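Local coordinates for protein NAD-dependent aldehyde dehydrogenase (Burkholderia multivorans, PDB 5UJU) that probably oxidises aldehydes to carboxylic acids with NAD as the electron acceptor, at residues A[227-232]-A[266-271]. Numbering follows the deposited sequence.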
ATOM      1  N   ALA A 227     -13.679  -3.405  -2.798  1.00 25.92           N
ATOM      2  CA  ALA A 227     -12.422  -2.784  -3.212  1.00 25.76           C
ATOM      3  C   ALA A 227     -11.792  -3.550  -4.377  1.00 25.52           C
ATOM      4  O   ALA A 227     -11.206  -2.947  -5.288  1.00 22.34           O
ATOM      5  CB  ALA A 227     -11.450  -2.722  -2.034  1.00 25.93           C
ATOM      6  N   ASP A 228     -11.849  -4.885  -4.321  1.00 21.60           N
ATOM      7  CA  ASP A 228     -11.343  -5.714  -5.409  1.00 22.76           C
ATOM      8  C   ASP A 228     -12.113  -5.429  -6.697  1.00 25.04           C
ATOM      9  O   ASP A 228     -11.516  -5.139  -7.736  1.00 23.98           O
ATOM     10  CB  ASP A 228     -11.453  -7.195  -5.039  1.00 22.99           C
ATOM     11  CG  ASP A 228     -10.323  -7.696  -4.133  1.00 24.06           C
ATOM     12  OD1 ASP A 228      -9.331  -6.974  -3.931  1.00 24.77           O
ATOM     13  OD2 ASP A 228     -10.435  -8.846  -3.629  1.00 24.50           O
ATOM     14  N   LEU A 229     -13.450  -5.489  -6.631  1.00 22.32           N
ATOM     15  CA  LEU A 229     -14.276  -5.333  -7.829  1.00 27.75           C
ATOM     16  C   LEU A 229     -14.154  -3.936  -8.416  1.00 25.96           C
ATOM     17  O   LEU A 229     -14.020  -3.779  -9.633  1.00 28.51           O
ATOM     18  CB  LEU A 229     -15.741  -5.637  -7.505  1.00 25.92           C
ATOM     19  CG  LEU A 229     -16.141  -7.098  -7.371  1.00 30.17           C
ATOM     20  CD1 LEU A 229     -17.608  -7.174  -6.926  1.00 29.15           C
ATOM     21  CD2 LEU A 229     -15.916  -7.826  -8.716  1.00 25.34           C
ATOM     22  N   ALA A 230     -14.183  -2.909  -7.560  1.00 22.85           N
ATOM     23  CA  ALA A 230     -14.108  -1.521  -8.001  1.00 26.23           C
ATOM     24  C   ALA A 230     -12.769  -1.184  -8.645  1.00 23.17           C
ATOM     25  O   ALA A 230     -12.644  -0.132  -9.279  1.00 23.42           O
ATOM     26  CB  ALA A 230     -14.364  -0.572  -6.819  1.00 26.31           C
ATOM     27  N   THR A 231     -11.744  -2.007  -8.446  1.00 22.78           N
ATOM     28  CA  THR A 231     -10.477  -1.784  -9.127  1.00 23.23           C
ATOM     29  C   THR A 231     -10.242  -2.826 -10.220  1.00 25.03           C
ATOM     30  O   THR A 231      -9.101  -3.027 -10.648  1.00 24.69           O
ATOM     31  CB  THR A 231      -9.321  -1.762  -8.119  1.00 22.85           C
ATOM     32  OG1 THR A 231      -9.351  -2.960  -7.334  1.00 25.05           O
ATOM     33  CG2 THR A 231      -9.454  -0.532  -7.182  1.00 23.60           C
ATOM     34  N   GLY A 232     -11.301  -3.509 -10.660  1.00 23.59           N
ATOM     35  CA  GLY A 232     -11.223  -4.344 -11.849  1.00 22.84           C
ATOM     36  C   GLY A 232     -10.716  -5.747 -11.631  1.00 28.10           C
ATOM     37  O   GLY A 232     -10.483  -6.465 -12.607  1.00 24.44           O
ATOM     38  N   ASN A 266     -18.335 -15.354 -13.728  1.00 23.51           N
ATOM     39  CA  ASN A 266     -17.228 -15.871 -12.931  1.00 24.57           C
ATOM     40  C   ASN A 266     -16.205 -14.807 -12.547  1.00 24.04           C
ATOM     41  O   ASN A 266     -15.174 -15.162 -11.969  1.00 25.52           O
ATOM     42  CB  ASN A 266     -16.546 -17.011 -13.674  1.00 24.71           C
ATOM     43  CG  ASN A 266     -17.458 -18.194 -13.827  1.00 31.08           C
ATOM     44  OD1 ASN A 266     -18.266 -18.462 -12.944  1.00 28.57           O
ATOM     45  ND2 ASN A 266     -17.361 -18.894 -14.958  1.00 29.76           N
ATOM     46  N   VAL A 267     -16.432 -13.533 -12.867  1.00 22.98           N
ATOM     47  CA  VAL A 267     -15.689 -12.478 -12.181  1.00 27.04           C
ATOM     48  C   VAL A 267     -15.789 -12.661 -10.665  1.00 25.51           C
ATOM     49  O   VAL A 267     -14.820 -12.406  -9.944  1.00 26.01           O
ATOM     50  CB  VAL A 267     -16.185 -11.086 -12.642  1.00 25.35           C
ATOM     51  CG1 VAL A 267     -15.662  -9.974 -11.715  1.00 19.63           C
ATOM     52  CG2 VAL A 267     -15.708 -10.823 -14.077  1.00 23.99           C
ATOM     53  N   VAL A 268     -16.921 -13.178 -10.164  1.00 26.76           N
ATOM     54  CA  VAL A 268     -17.084 -13.472  -8.735  1.00 23.03           C
ATOM     55  C   VAL A 268     -17.562 -14.911  -8.570  1.00 27.83           C
ATOM     56  O   VAL A 268     -18.601 -15.291  -9.126  1.00 24.53           O
ATOM     57  CB  VAL A 268     -18.068 -12.505  -8.056  1.00 23.68           C
ATOM     58  CG1 VAL A 268     -18.257 -12.889  -6.589  1.00 27.60           C
ATOM     59  CG2 VAL A 268     -17.569 -11.078  -8.184  1.00 22.72           C
ATOM     60  N   THR A 269     -16.821 -15.706  -7.787  1.00 20.67           N
ATOM     61  CA  THR A 269     -17.192 -17.089  -7.504  1.00 22.90           C
ATOM     62  C   THR A 269     -17.198 -17.339  -6.000  1.00 30.13           C
ATOM     63  O   THR A 269     -16.645 -16.563  -5.213  1.00 22.94           O
ATOM     64  CB  THR A 269     -16.250 -18.098  -8.182  1.00 24.25           C
ATOM     65  OG1 THR A 269     -14.893 -17.804  -7.839  1.00 21.72           O
ATOM     66  CG2 THR A 269     -16.416 -18.048  -9.710  1.00 22.06           C
ATOM     67  N   LEU A 270     -17.827 -18.443  -5.607  1.00 26.21           N
ATOM     68  CA  LEU A 270     -18.010 -18.792  -4.202  1.00 27.29           C
ATOM     69  C   LEU A 270     -17.337 -20.129  -3.936  1.00 28.90           C
ATOM     70  O   LEU A 270     -17.708 -21.140  -4.538  1.00 22.06           O
ATOM     71  CB  LEU A 270     -19.497 -18.882  -3.849  1.00 28.82           C
ATOM     72  CG  LEU A 270     -19.736 -19.260  -2.389  1.00 27.26           C
ATOM     73  CD1 LEU A 270     -19.647 -18.000  -1.512  1.00 24.02           C
ATOM     74  CD2 LEU A 270     -21.070 -20.004  -2.196  1.00 27.95           C
ATOM     75  N   LEU A 271     -16.373 -20.143  -3.027  1.00 27.11           N
ATOM     76  CA  LEU A 271     -15.691 -21.374  -2.646  1.00 22.50           C
ATOM     77  C   LEU A 271     -16.203 -21.755  -1.250  1.00 26.69           C
ATOM     78  O   LEU A 271     -15.623 -21.370  -0.230  1.00 24.00           O
ATOM     79  CB  LEU A 271     -14.165 -21.189  -2.678  1.00 25.25           C
ATOM     80  CG  LEU A 271     -13.313 -22.409  -2.265  1.00 32.32           C
ATOM     81  CD1 LEU A 271     -13.562 -23.544  -3.212  1.00 31.74           C
ATOM     82  CD2 LEU A 271     -11.823 -22.092  -2.210  1.00 28.52           C
TER
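Leu-229, near the C-terminal end of helix 217-230, reaches Val-267 and Val-268 with its methyl groups. Its CB is still 5.8 Å from CG2 of Val-268. With chi1 at -77°, CG lies anti to the carbonyl carbon, and it comes to 4.3 Å from the same Val-268 CG2. At the tip the branches part: CD1 skirts Val-268 CG2 at 4.1 Å, while CD2 meets two methyls, Val-267 CG1 at 3.7 Å and Val-268 CG2, also at 3.7 Å. The leucine runs nearly perpendicular to Val-268 and slantwise to Val-267. The contact is small, buried and wholly apolar, with no hydrogen bond across it. Beyond the leucine, a Schellman motif with Gly-232 as C-prime ends the helix, and the chain turns into strand 234-238. That strand lies parallel to strand 268-270, with backbone hydrogen bonds from Val-235 to Val-267 and Thr-269, and helix 245-260 makes the beta-alpha-beta crossover between them, consistent with the Rossmann-like NAD-binding domain of this family. Helix 245-260 packs on Val-268 through Val-251, and helix 97-132 touches Leu-229 with Ser-123 and Val-267 with Trp-111.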